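Local coordinates for protein fatty acid synthase 1, isoform A (Drosophila melanogaster, PDB 6FN6) that probably catalyses NADPH-dependent synthesis of long-chain fatty acids, represented here by its modifying region of dehydratase, enoylreductase and ketoreductase domains, at residues G931-F936 against L954-G959; S926-G931 against K994-S999; G1007-A1012 against Y1055-S1060; S984-A989 against V1036-Y1041. All blocks are in the same frame, centred on the assembly; numbering follows the deposited sequence.

Contact 1. Residues G931-F936 against L954-G959; sequences GGLGGF and LTSRSG. With EDO (1,2-ethanediol), chain E.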
loop_
_atom_site.group_PDB
_atom_site.type_symbol
_atom_site.label_atom_id
_atom_site.label_comp_id
_atom_site.label_asym_id
_atom_site.label_seq_id
_atom_site.Cartn_x
_atom_site.Cartn_y
_atom_site.Cartn_z
ATOM N N GLY A 931 -50.464 -16.265 23.578
ATOM C CA GLY A 931 -50.359 -15.015 22.848
ATOM C C GLY A 931 -48.908 -14.728 22.517
ATOM O O GLY A 931 -48.443 -13.591 22.592
ATOM N N GLY A 932 -48.191 -15.777 22.134
ATOM C CA GLY A 932 -46.755 -15.688 21.964
ATOM C C GLY A 932 -46.274 -14.996 20.703
ATOM O O GLY A 932 -45.100 -14.644 20.612
ATOM N N LEU A 933 -47.166 -14.785 19.739
ATOM C CA LEU A 933 -46.770 -14.187 18.465
ATOM C C LEU A 933 -47.027 -12.681 18.421
ATOM O O LEU A 933 -46.734 -12.025 17.420
ATOM C CB LEU A 933 -47.494 -14.871 17.302
ATOM C CG LEU A 933 -46.952 -16.229 16.840
ATOM C CD1 LEU A 933 -47.784 -16.766 15.692
ATOM C CD2 LEU A 933 -45.486 -16.150 16.425
ATOM N N GLY A 934 -47.570 -12.132 19.502
ATOM C CA GLY A 934 -47.720 -10.693 19.617
ATOM C C GLY A 934 -46.365 -10.039 19.804
ATOM O O GLY A 934 -45.354 -10.728 19.957
ATOM N N GLY A 935 -46.332 -8.711 19.762
ATOM C CA GLY A 935 -45.089 -7.979 19.920
ATOM C C GLY A 935 -44.314 -8.400 21.153
ATOM O O GLY A 935 -43.155 -8.800 21.064
ATOM N N PHE A 936 -44.963 -8.302 22.307
ATOM C CA PHE A 936 -44.373 -8.709 23.577
ATOM C C PHE A 936 -43.879 -10.152 23.531
ATOM O O PHE A 936 -42.750 -10.445 23.918
ATOM C CB PHE A 936 -45.397 -8.535 24.705
ATOM C CG PHE A 936 -44.807 -8.628 26.085
ATOM C CD1 PHE A 936 -44.513 -9.861 26.649
ATOM C CD2 PHE A 936 -44.551 -7.482 26.820
ATOM C CE1 PHE A 936 -43.972 -9.946 27.921
ATOM C CE2 PHE A 936 -44.010 -7.562 28.092
ATOM C CZ PHE A 936 -43.719 -8.796 28.641
ATOM N N LEU A 954 -45.835 -21.514 20.884
ATOM C CA LEU A 954 -46.563 -20.258 20.799
ATOM C C LEU A 954 -48.015 -20.519 20.411
ATOM O O LEU A 954 -48.287 -21.166 19.397
ATOM C CB LEU A 954 -45.911 -19.325 19.775
ATOM C CG LEU A 954 -44.404 -19.078 19.909
ATOM C CD1 LEU A 954 -43.901 -18.268 18.723
ATOM C CD2 LEU A 954 -44.074 -18.370 21.213
ATOM N N THR A 955 -48.948 -20.013 21.214
ATOM C CA THR A 955 -50.362 -20.162 20.903
ATOM C C THR A 955 -50.845 -18.917 20.174
ATOM O O THR A 955 -50.664 -17.801 20.654
ATOM C CB THR A 955 -51.225 -20.390 22.160
ATOM O OG1 THR A 955 -51.368 -19.161 22.884
ATOM C CG2 THR A 955 -50.606 -21.448 23.058
ATOM N N SER A 956 -51.442 -19.117 19.006
ATOM C CA SER A 956 -52.001 -18.019 18.226
ATOM C C SER A 956 -53.183 -18.500 17.399
ATOM O O SER A 956 -53.072 -19.456 16.633
ATOM C CB SER A 956 -50.940 -17.410 17.307
ATOM O OG SER A 956 -51.458 -16.304 16.585
ATOM N N ARG A 957 -54.318 -17.833 17.561
ATOM C CA ARG A 957 -55.522 -18.203 16.836
ATOM C C ARG A 957 -55.379 -17.885 15.349
ATOM O O ARG A 957 -55.775 -18.679 14.496
ATOM C CB ARG A 957 -56.739 -17.484 17.421
ATOM C CG ARG A 957 -56.979 -17.777 18.899
ATOM C CD ARG A 957 -57.096 -19.271 19.184
ATOM N NE ARG A 957 -58.090 -19.932 18.341
ATOM C CZ ARG A 957 -59.391 -19.998 18.614
ATOM N NH1 ARG A 957 -59.881 -19.442 19.717
ATOM N NH2 ARG A 957 -60.207 -20.629 17.782
ATOM N N SER A 958 -54.807 -16.724 15.042
ATOM C CA SER A 958 -54.658 -16.291 13.657
ATOM C C SER A 958 -53.434 -16.916 12.992
ATOM O O SER A 958 -53.382 -17.045 11.769
ATOM C CB SER A 958 -54.563 -14.765 13.588
ATOM O OG SER A 958 -53.573 -14.273 14.475
ATOM N N GLY A 959 -52.452 -17.310 13.797
ATOM C CA GLY A 959 -51.223 -17.870 13.265
ATOM C C GLY A 959 -50.259 -16.793 12.806
ATOM O O GLY A 959 -50.408 -15.624 13.162
HETATM C C1 EDO E . -53.514 -15.205 20.686
HETATM O O1 EDO E . -54.398 -15.444 19.590
HETATM C C2 EDO E . -53.938 -16.072 21.862
HETATM O O2 EDO E . -53.962 -17.446 21.458
HETATM O O HOH W 1 -50.259 -14.550 19.673
#

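Contact 2. Residues S926-G931 against K994-S999; sequences SYILVG and KLLENS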
loop_
_atom_site.group_PDB
_atom_site.type_symbol
_atom_site.label_atom_id
_atom_site.label_comp_id
_atom_site.label_asym_id
_atom_site.label_seq_id
_atom_site.Cartn_x
_atom_site.Cartn_y
_atom_site.Cartn_z
ATOM N N SER A 926 -39.831 -27.392 27.662
ATOM C CA SER A 926 -40.593 -26.559 26.738
ATOM C C SER A 926 -41.123 -25.335 27.468
ATOM O O SER A 926 -41.242 -25.335 28.694
ATOM C CB SER A 926 -41.745 -27.347 26.109
ATOM O OG SER A 926 -42.605 -27.887 27.097
ATOM N N TYR A 927 -41.430 -24.287 26.712
ATOM C CA TYR A 927 -41.950 -23.057 27.292
ATOM C C TYR A 927 -43.102 -22.524 26.457
ATOM O O TYR A 927 -42.938 -22.152 25.291
ATOM C CB TYR A 927 -40.833 -22.026 27.435
ATOM C CG TYR A 927 -39.781 -22.502 28.404
ATOM C CD1 TYR A 927 -39.923 -22.291 29.767
ATOM C CD2 TYR A 927 -38.668 -23.205 27.960
ATOM C CE1 TYR A 927 -38.973 -22.742 30.661
ATOM C CE2 TYR A 927 -37.714 -23.662 28.842
ATOM C CZ TYR A 927 -37.868 -23.433 30.193
ATOM O OH TYR A 927 -36.910 -23.898 31.069
ATOM N N ILE A 928 -44.277 -22.517 27.076
ATOM C CA ILE A 928 -45.507 -22.119 26.420
ATOM C C ILE A 928 -45.735 -20.635 26.630
ATOM O O ILE A 928 -45.718 -20.155 27.759
ATOM C CB ILE A 928 -46.699 -22.935 26.948
ATOM C CG1 ILE A 928 -46.444 -24.432 26.770
ATOM C CG2 ILE A 928 -47.987 -22.532 26.236
ATOM C CD1 ILE A 928 -47.375 -25.301 27.588
ATOM N N LEU A 929 -45.933 -19.912 25.535
ATOM C CA LEU A 929 -46.266 -18.497 25.605
ATOM C C LEU A 929 -47.642 -18.258 24.998
ATOM O O LEU A 929 -47.800 -18.270 23.776
ATOM C CB LEU A 929 -45.211 -17.650 24.888
ATOM C CG LEU A 929 -43.845 -17.558 25.577
ATOM C CD1 LEU A 929 -42.996 -18.787 25.306
ATOM C CD2 LEU A 929 -43.116 -16.304 25.141
ATOM N N VAL A 930 -48.637 -18.056 25.857
ATOM C CA VAL A 930 -49.991 -17.788 25.397
ATOM C C VAL A 930 -50.029 -16.381 24.828
ATOM O O VAL A 930 -49.695 -15.419 25.517
ATOM C CB VAL A 930 -51.021 -17.960 26.528
ATOM C CG1 VAL A 930 -52.436 -17.764 26.000
ATOM C CG2 VAL A 930 -50.885 -19.330 27.172
ATOM N N GLY A 931 -50.464 -16.265 23.578
ATOM C CA GLY A 931 -50.359 -15.015 22.848
ATOM C C GLY A 931 -48.908 -14.728 22.517
ATOM O O GLY A 931 -48.443 -13.591 22.592
ATOM N N LYS A 994 -55.296 -30.015 26.329
ATOM C CA LYS A 994 -54.624 -30.578 25.164
ATOM C C LYS A 994 -53.285 -29.883 24.921
ATOM O O LYS A 994 -52.271 -30.542 24.691
ATOM C CB LYS A 994 -55.504 -30.461 23.919
ATOM C CG LYS A 994 -55.003 -31.287 22.747
ATOM C CD LYS A 994 -55.632 -30.855 21.436
ATOM C CE LYS A 994 -54.995 -31.584 20.262
ATOM N NZ LYS A 994 -55.406 -31.019 18.948
ATOM N N LEU A 995 -53.291 -28.554 24.961
ATOM C CA LEU A 995 -52.071 -27.775 24.774
ATOM C C LEU A 995 -50.971 -28.277 25.705
ATOM O O LEU A 995 -49.850 -28.539 25.272
ATOM C CB LEU A 995 -52.340 -26.288 25.032
ATOM C CG LEU A 995 -51.138 -25.337 25.008
ATOM C CD1 LEU A 995 -50.623 -25.166 23.592
ATOM C CD2 LEU A 995 -51.502 -23.987 25.620
ATOM N N LEU A 996 -51.307 -28.429 26.982
ATOM C CA LEU A 996 -50.328 -28.808 27.991
ATOM C C LEU A 996 -49.825 -30.234 27.793
ATOM O O LEU A 996 -48.657 -30.522 28.034
ATOM C CB LEU A 996 -50.931 -28.661 29.390
ATOM C CG LEU A 996 -51.318 -27.241 29.811
ATOM C CD1 LEU A 996 -52.098 -27.261 31.112
ATOM C CD2 LEU A 996 -50.089 -26.361 29.946
ATOM N N GLU A 997 -50.698 -31.127 27.344
ATOM C CA GLU A 997 -50.306 -32.519 27.174
ATOM C C GLU A 997 -49.443 -32.716 25.933
ATOM O O GLU A 997 -48.499 -33.502 25.954
ATOM C CB GLU A 997 -51.538 -33.419 27.106
ATOM C CG GLU A 997 -52.072 -33.825 28.471
ATOM C CD GLU A 997 -53.423 -34.508 28.403
ATOM O OE1 GLU A 997 -53.998 -34.587 27.298
ATOM O OE2 GLU A 997 -53.908 -34.968 29.459
ATOM N N ASN A 998 -49.756 -32.007 24.855
ATOM C CA ASN A 998 -48.923 -32.071 23.663
ATOM C C ASN A 998 -47.561 -31.460 23.965
ATOM O O ASN A 998 -46.526 -32.066 23.699
ATOM C CB ASN A 998 -49.579 -31.347 22.483
ATOM C CG ASN A 998 -50.780 -32.092 21.931
ATOM O OD1 ASN A 998 -51.827 -31.497 21.682
ATOM N ND2 ASN A 998 -50.629 -33.395 21.719
ATOM N N SER A 999 -47.574 -30.266 24.549
ATOM C CA SER A 999 -46.344 -29.546 24.847
ATOM C C SER A 999 -45.430 -30.381 25.730
ATOM O O SER A 999 -44.213 -30.389 25.547
ATOM C CB SER A 999 -46.658 -28.214 25.527
ATOM O OG SER A 999 -47.409 -27.374 24.670
#

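Contact 3. Residues G1007-A1012 against Y1055-S1060; sequences GIFNLA and YFICFS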
loop_
_atom_site.group_PDB
_atom_site.type_symbol
_atom_site.label_atom_id
_atom_site.label_comp_id
_atom_site.label_asym_id
_atom_site.label_seq_id
_atom_site.Cartn_x
_atom_site.Cartn_y
_atom_site.Cartn_z
ATOM N N GLY A 1007 -41.993 -23.819 31.885
ATOM C CA GLY A 1007 -42.604 -22.531 32.157
ATOM C C GLY A 1007 -43.817 -22.238 31.293
ATOM O O GLY A 1007 -43.891 -22.657 30.137
ATOM N N ILE A 1008 -44.769 -21.509 31.872
ATOM C CA ILE A 1008 -45.967 -21.068 31.172
ATOM C C ILE A 1008 -46.082 -19.560 31.333
ATOM O O ILE A 1008 -46.092 -19.046 32.449
ATOM C CB ILE A 1008 -47.226 -21.799 31.699
ATOM C CG1 ILE A 1008 -47.157 -23.282 31.336
ATOM C CG2 ILE A 1008 -48.511 -21.162 31.146
ATOM C CD1 ILE A 1008 -48.259 -24.124 31.940
ATOM N N PHE A 1009 -46.146 -18.855 30.212
ATOM C CA PHE A 1009 -46.247 -17.402 30.222
ATOM C C PHE A 1009 -47.562 -16.955 29.594
ATOM O O PHE A 1009 -47.851 -17.272 28.442
ATOM C CB PHE A 1009 -45.058 -16.774 29.486
ATOM C CG PHE A 1009 -43.723 -17.237 29.991
ATOM C CD1 PHE A 1009 -43.046 -16.517 30.963
ATOM C CD2 PHE A 1009 -43.144 -18.392 29.498
ATOM C CE1 PHE A 1009 -41.817 -16.943 31.432
ATOM C CE2 PHE A 1009 -41.917 -18.823 29.966
ATOM C CZ PHE A 1009 -41.253 -18.097 30.933
ATOM N N ASN A 1010 -48.364 -16.240 30.375
ATOM C CA ASN A 1010 -49.662 -15.762 29.921
ATOM C C ASN A 1010 -49.561 -14.292 29.556
ATOM O O ASN A 1010 -49.092 -13.477 30.351
ATOM C CB ASN A 1010 -50.724 -15.971 30.999
ATOM C CG ASN A 1010 -50.906 -17.429 31.356
ATOM O OD1 ASN A 1010 -50.210 -17.959 32.223
ATOM N ND2 ASN A 1010 -51.842 -18.089 30.683
ATOM N N LEU A 1011 -50.004 -13.958 28.349
ATOM C CA LEU A 1011 -49.854 -12.604 27.836
ATOM C C LEU A 1011 -51.196 -11.954 27.521
ATOM O O LEU A 1011 -51.838 -12.271 26.521
ATOM C CB LEU A 1011 -48.967 -12.622 26.589
ATOM C CG LEU A 1011 -47.667 -13.416 26.758
ATOM C CD1 LEU A 1011 -46.843 -13.411 25.489
ATOM C CD2 LEU A 1011 -46.841 -12.880 27.917
ATOM N N ALA A 1012 -51.617 -11.049 28.399
ATOM C CA ALA A 1012 -52.781 -10.208 28.150
ATOM C C ALA A 1012 -52.341 -8.861 27.583
ATOM O O ALA A 1012 -53.167 -7.985 27.328
ATOM C CB ALA A 1012 -53.579 -10.009 29.429
ATOM N N TYR A 1055 -42.001 -22.099 36.256
ATOM C CA TYR A 1055 -42.591 -20.763 36.209
ATOM C C TYR A 1055 -44.016 -20.760 35.669
ATOM O O TYR A 1055 -44.349 -21.482 34.731
ATOM C CB TYR A 1055 -41.720 -19.826 35.363
ATOM C CG TYR A 1055 -40.266 -19.871 35.752
ATOM C CD1 TYR A 1055 -39.841 -19.359 36.969
ATOM C CD2 TYR A 1055 -39.320 -20.443 34.915
ATOM C CE1 TYR A 1055 -38.518 -19.408 37.341
ATOM C CE2 TYR A 1055 -37.989 -20.497 35.278
ATOM C CZ TYR A 1055 -37.595 -19.977 36.494
ATOM O OH TYR A 1055 -36.275 -20.026 36.871
ATOM N N PHE A 1056 -44.845 -19.928 36.291
ATOM C CA PHE A 1056 -46.203 -19.670 35.842
ATOM C C PHE A 1056 -46.424 -18.175 35.989
ATOM O O PHE A 1056 -46.762 -17.692 37.071
ATOM C CB PHE A 1056 -47.227 -20.462 36.658
ATOM C CG PHE A 1056 -48.621 -20.426 36.087
ATOM C CD1 PHE A 1056 -49.450 -19.339 36.314
ATOM C CD2 PHE A 1056 -49.111 -21.486 35.344
ATOM C CE1 PHE A 1056 -50.735 -19.304 35.797
ATOM C CE2 PHE A 1056 -50.396 -21.457 34.826
ATOM C CZ PHE A 1056 -51.207 -20.362 35.055
ATOM N N ILE A 1057 -46.211 -17.445 34.900
ATOM C CA ILE A 1057 -46.170 -15.989 34.950
ATOM C C ILE A 1057 -47.286 -15.386 34.104
ATOM O O ILE A 1057 -47.570 -15.857 33.005
ATOM C CB ILE A 1057 -44.784 -15.471 34.502
ATOM C CG1 ILE A 1057 -43.700 -16.072 35.402
ATOM C CG2 ILE A 1057 -44.741 -13.944 34.535
ATOM C CD1 ILE A 1057 -42.289 -15.742 34.998
ATOM N N CYS A 1058 -47.915 -14.344 34.641
ATOM C CA CYS A 1058 -48.970 -13.613 33.950
ATOM C C CYS A 1058 -48.577 -12.145 33.787
ATOM O O CYS A 1058 -48.403 -11.437 34.778
ATOM C CB CYS A 1058 -50.291 -13.714 34.721
ATOM S SG CYS A 1058 -50.887 -15.400 35.025
ATOM N N PHE A 1059 -48.430 -11.692 32.544
ATOM C CA PHE A 1059 -48.091 -10.292 32.272
ATOM C C PHE A 1059 -49.322 -9.447 31.951
ATOM O O PHE A 1059 -50.296 -9.941 31.385
ATOM C CB PHE A 1059 -47.096 -10.197 31.112
ATOM C CG PHE A 1059 -45.764 -10.820 31.404
ATOM C CD1 PHE A 1059 -44.764 -10.082 32.017
ATOM C CD2 PHE A 1059 -45.510 -12.137 31.070
ATOM C CE1 PHE A 1059 -43.536 -10.648 32.292
ATOM C CE2 PHE A 1059 -44.282 -12.709 31.343
ATOM C CZ PHE A 1059 -43.294 -11.963 31.955
ATOM N N SER A 1060 -49.261 -8.167 32.311
ATOM C CA SER A 1060 -50.353 -7.233 32.052
ATOM C C SER A 1060 -49.982 -5.821 32.499
ATOM O O SER A 1060 -48.932 -5.607 33.102
ATOM C CB SER A 1060 -51.630 -7.685 32.764
ATOM O OG SER A 1060 -51.397 -7.876 34.149
#

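Contact 4. Residues S984-A989 against V1036-Y1041; sequences SDVTTA and VTATKY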
loop_
_atom_site.group_PDB
_atom_site.type_symbol
_atom_site.label_atom_id
_atom_site.label_comp_id
_atom_site.label_asym_id
_atom_site.label_seq_id
_atom_site.Cartn_x
_atom_site.Cartn_y
_atom_site.Cartn_z
ATOM N N SER A 984 -54.920 -23.983 18.435
ATOM C CA SER A 984 -56.137 -24.483 19.072
ATOM C C SER A 984 -56.689 -23.490 20.091
ATOM O O SER A 984 -55.958 -22.657 20.628
ATOM C CB SER A 984 -55.877 -25.826 19.759
ATOM O OG SER A 984 -55.113 -25.659 20.941
ATOM N N ASP A 985 -57.987 -23.597 20.356
ATOM C CA ASP A 985 -58.655 -22.739 21.327
ATOM C C ASP A 985 -58.282 -23.134 22.753
ATOM O O ASP A 985 -58.740 -24.153 23.264
ATOM C CB ASP A 985 -60.170 -22.809 21.137
ATOM C CG ASP A 985 -60.919 -21.916 22.100
ATOM O OD1 ASP A 985 -60.306 -20.961 22.622
ATOM O OD2 ASP A 985 -62.122 -22.158 22.329
ATOM N N VAL A 986 -57.445 -22.319 23.387
ATOM C CA VAL A 986 -56.927 -22.622 24.718
ATOM C C VAL A 986 -57.854 -22.100 25.821
ATOM O O VAL A 986 -57.644 -22.380 27.001
ATOM C CB VAL A 986 -55.494 -22.049 24.876
ATOM C CG1 VAL A 986 -55.503 -20.524 24.784
ATOM C CG2 VAL A 986 -54.861 -22.503 26.186
ATOM N N THR A 987 -58.886 -21.353 25.437
ATOM C CA THR A 987 -59.783 -20.739 26.414
ATOM C C THR A 987 -60.681 -21.771 27.092
ATOM O O THR A 987 -61.117 -21.573 28.225
ATOM C CB THR A 987 -60.671 -19.662 25.766
ATOM O OG1 THR A 987 -61.522 -20.265 24.786
ATOM C CG2 THR A 987 -59.816 -18.590 25.105
ATOM N N THR A 988 -60.969 -22.865 26.394
ATOM C CA THR A 988 -61.787 -23.934 26.960
ATOM C C THR A 988 -60.939 -24.856 27.830
ATOM O O THR A 988 -59.714 -24.782 27.812
ATOM C CB THR A 988 -62.473 -24.766 25.861
ATOM O OG1 THR A 988 -61.487 -25.494 25.120
ATOM C CG2 THR A 988 -63.257 -23.866 24.915
ATOM N N ALA A 989 -61.595 -25.721 28.593
ATOM C CA ALA A 989 -60.890 -26.645 29.475
ATOM C C ALA A 989 -60.197 -27.744 28.679
ATOM O O ALA A 989 -59.062 -28.117 28.975
ATOM C CB ALA A 989 -61.854 -27.250 30.483
ATOM N N VAL A 1036 -58.994 -14.414 31.418
ATOM C CA VAL A 1036 -59.111 -15.054 32.722
ATOM C C VAL A 1036 -59.228 -16.575 32.618
ATOM O O VAL A 1036 -58.531 -17.311 33.316
ATOM C CB VAL A 1036 -60.317 -14.473 33.490
ATOM C CG1 VAL A 1036 -60.552 -15.221 34.800
ATOM C CG2 VAL A 1036 -60.116 -12.989 33.748
ATOM N N THR A 1037 -60.113 -17.037 31.740
ATOM C CA THR A 1037 -60.465 -18.453 31.666
ATOM C C THR A 1037 -59.323 -19.361 31.208
ATOM O O THR A 1037 -59.211 -20.498 31.666
ATOM C CB THR A 1037 -61.665 -18.668 30.721
ATOM O OG1 THR A 1037 -61.383 -18.093 29.439
ATOM C CG2 THR A 1037 -62.913 -18.021 31.298
ATOM N N ALA A 1038 -58.485 -18.872 30.302
ATOM C CA ALA A 1038 -57.338 -19.650 29.843
ATOM C C ALA A 1038 -56.356 -19.856 30.993
ATOM O O ALA A 1038 -55.892 -20.969 31.239
ATOM C CB ALA A 1038 -56.653 -18.962 28.675
ATOM N N THR A 1039 -56.057 -18.775 31.704
ATOM C CA THR A 1039 -55.149 -18.832 32.842
ATOM C C THR A 1039 -55.719 -19.755 33.911
ATOM O O THR A 1039 -54.990 -20.524 34.541
ATOM C CB THR A 1039 -54.914 -17.434 33.442
ATOM O OG1 THR A 1039 -54.519 -16.527 32.406
ATOM C CG2 THR A 1039 -53.835 -17.476 34.514
ATOM N N LYS A 1040 -57.030 -19.677 34.106
ATOM C CA LYS A 1040 -57.701 -20.473 35.125
ATOM C C LYS A 1040 -57.554 -21.965 34.823
ATOM O O LYS A 1040 -57.217 -22.754 35.703
ATOM C CB LYS A 1040 -59.177 -20.082 35.211
ATOM C CG LYS A 1040 -59.981 -20.876 36.221
ATOM C CD LYS A 1040 -61.404 -20.347 36.315
ATOM C CE LYS A 1040 -62.222 -21.113 37.342
ATOM N NZ LYS A 1040 -63.565 -20.505 37.548
ATOM N N TYR A 1041 -57.801 -22.343 33.573
ATOM C CA TYR A 1041 -57.708 -23.741 33.171
ATOM C C TYR A 1041 -56.256 -24.196 33.032
ATOM O O TYR A 1041 -55.914 -25.315 33.417
ATOM C CB TYR A 1041 -58.452 -23.965 31.851
ATOM C CG TYR A 1041 -59.964 -23.929 31.966
ATOM C CD1 TYR A 1041 -60.617 -24.461 33.072
ATOM C CD2 TYR A 1041 -60.738 -23.363 30.962
ATOM C CE1 TYR A 1041 -61.995 -24.427 33.173
ATOM C CE2 TYR A 1041 -62.115 -23.324 31.055
ATOM C CZ TYR A 1041 -62.739 -23.857 32.161
ATOM O OH TYR A 1041 -64.111 -23.815 32.251
#

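Contact 1. Residues G931-F936 against L954-G959
The glycine-rich turn of a Rossmann-type fold, here in the ketoreductase domain, meets the end of the next parallel strand where Gly931 faces Thr955 and Gly932 faces Leu954. Strand 926-930, helix 935-946 and strand 951-955 form the beta-alpha-beta unit. A type I turn from Gly931 to Gly934 leads into the helix, with Gly934 at its N-cap. Thr955 takes hold of the start of this turn. Its OG1, placed between the backbone N and the carbonyl carbon (chi1 75°), accepts from Gly931 N at 3.1 Å, with an N-H...O angle of 156°; Thr955 O receives only a weak bond from the same nitrogen. A water accepts from Leu933 N and donates weakly to Thr955 O, giving a second, looser tie. On the apolar side, Leu933 and Leu954 cross at about a right angle, and Leu933 CD2 meets Leu954 CD1 at 3.5 Å. The other branch, Leu933 CD1, rests 3.6 Å from Ser956 CB and also reaches Gly959. Leu954 CD2 lies 3.9 Å from Gly932 CA, where any CB would run into it. Beyond the strand, Ser956 OG accepts from Gly959 N at 3.1 Å in an ST motif. An ethanediol, probably from the crystallisation liquor, takes Arg957 N on its O1 at 3.1 Å and binds Thr955 weakly through O2. The turn is thus fixed by one good backbone-to-hydroxyl bond and kept close to the strand by the lack of a side chain at Gly932, consistent with the dinucleotide-binding turn of this fold.

Contact 2. Residues S926-G931 against K994-S999
Ile928 and Ser999 bury the most surface here, with Leu995 next, and together they seat helix 989-1002 on strand 926-930. The strand side chain enters the helix surface with its two branches parted. CG2 is anti to the backbone N, while CG1 turns beside that nitrogen (chi1 -57°) and carries CD1 forward in an extended line. CD1 lies 3.6 Å from Ser999 CB and 3.7 Å from Leu996 CD2, so it is held between residues on neighbouring turns of the helix. CG2 takes the other direction and meets Leu995 CD2 at 3.9 Å, the two side chains sliding past each other in opposite senses. Ser999 can lie against this hydrocarbon because its hydroxyl is spent within the helix: OG donates to Leu995 O at 2.8 Å, from the opposite face of that carbonyl to Ser999 N, which is bonded to the same oxygen. At the start of the strand, Ser926 OG approaches Ser999 O but has its hydrogen bond with Ala1003 O instead. Replacing Ile928 with an alanine would remove both branches and is likely to open a gap between strand and helix, leaving the Leu995 and Leu996 methyl groups without their mate. The segment axes approach to 9.9 Å and run roughly antiparallel, at 154°, as is typical of a helix covering the parallel sheet of a Rossmann fold.

Contact 3. Residues G1007-A1012 against Y1055-S1060
Asn1010 N donates to Ile1057 O at 2.8 Å, an almost straight bond of 173° in a ladder joining two neighbouring parallel strands of the Rossmann-type sheet. Ile1057 N returns a bond to Ile1008 O, and Phe1059 N to Asn1010 O, both at 2.9 Å; beyond them the bond from Ala1012 N to Phe1059 O is weak. Ile1008, Asn1010, Phe1056 and Cys1058 project from one face of the sheet. There Asn1010 OD1 stands 3.7 Å above the plane of the Phe1056 ring, offset toward its rim, with amide and ring planes 45° apart. The first torsion sets CG beside the backbone N (chi1 -61°). OD1 also lies 3.9 Å from Cys1058 SG. Were Asn1010 an alanine, the backbone ladder could remain, but the loss of the amide would probably leave a gap over the Phe1056 ring and beside the cysteine sulfur. Phe1009, Leu1011, Ile1057 and Phe1059 fill the other face, where helix 935-946 packs on Phe1009, Leu1011 and Phe1059. Phe1009 and Phe1059 lie side by side and touch at their edges, CD1 of the first 4.0 Å from CE2 of the second, while Leu1011 CD2 meets Phe1059 CD2 at 3.5 Å.

Contact 4. Residues S984-A989 against V1036-Y1041
A single methyl group sits almost exactly over the centre of an aromatic ring: Ala989 CB lies 3.7 Å from the centroid of Tyr1041, only 5° off the ring normal, in a CH-pi contact. The setting is the Rossmann-type ketoreductase domain, where the loop leading from strand 978-982 into helix 989-1002 leans on helix 1034-1049. With Tyr1041 CG anti to its carbonyl carbon (chi1 -73°), the ring leaves its helix toward the loop and is met there in two ways. Ala989, in the first turn of helix 989-1002, covers one face, whereas Thr987 O lies at the edge, in the ring plane, 3.3 Å from Tyr1041 CD2. The rim of a phenol ring carries slight positive charge, so a carbonyl oxygen in this position is electrostatically reasonable, although the contact is no hydrogen bond. The loop has its own internal bracing. Asp985 OD1 accepts from Thr987 N at 3.2 Å, from well above the carboxylate plane, to close an Asx turn, and it also takes Thr987 OG1 at 2.6 Å on its syn side. One carboxylate oxygen thus grips both backbone and side chain of the residue whose carbonyl meets the tyrosine. Farther along, Thr988 caps the new helix through a bond from Gly991 N to its OG1. Ala1038 CB also packs on the loop, 3.9 Å from Val986 O and 4.3 Å from Val986 CG1.

All four contacts belong to the ketoreductase domain and gather round one run of parallel strands, with centres about 11 to 15 Å apart. Along the chain, contact 1 is nested within the loop closed by contact 2, and contact 3 opens after contact 2 has closed; contact 4 crosses both contact 2 and contact 3. Contacts 1, 2 and 3 reach neighbouring strands in the order 951-955, 926-930, 1005-1011 and 1055-1060, and Gly931 is common to contacts 1 and 2. Contact 4 joins the loop that leads into helix 989-1002 to helix 1034-1049; there Val986 meets Leu995 of contact 2 and Thr1039 reaches contact 3. Sequence-distant elements are thereby brought together into a single Rossmann-type core.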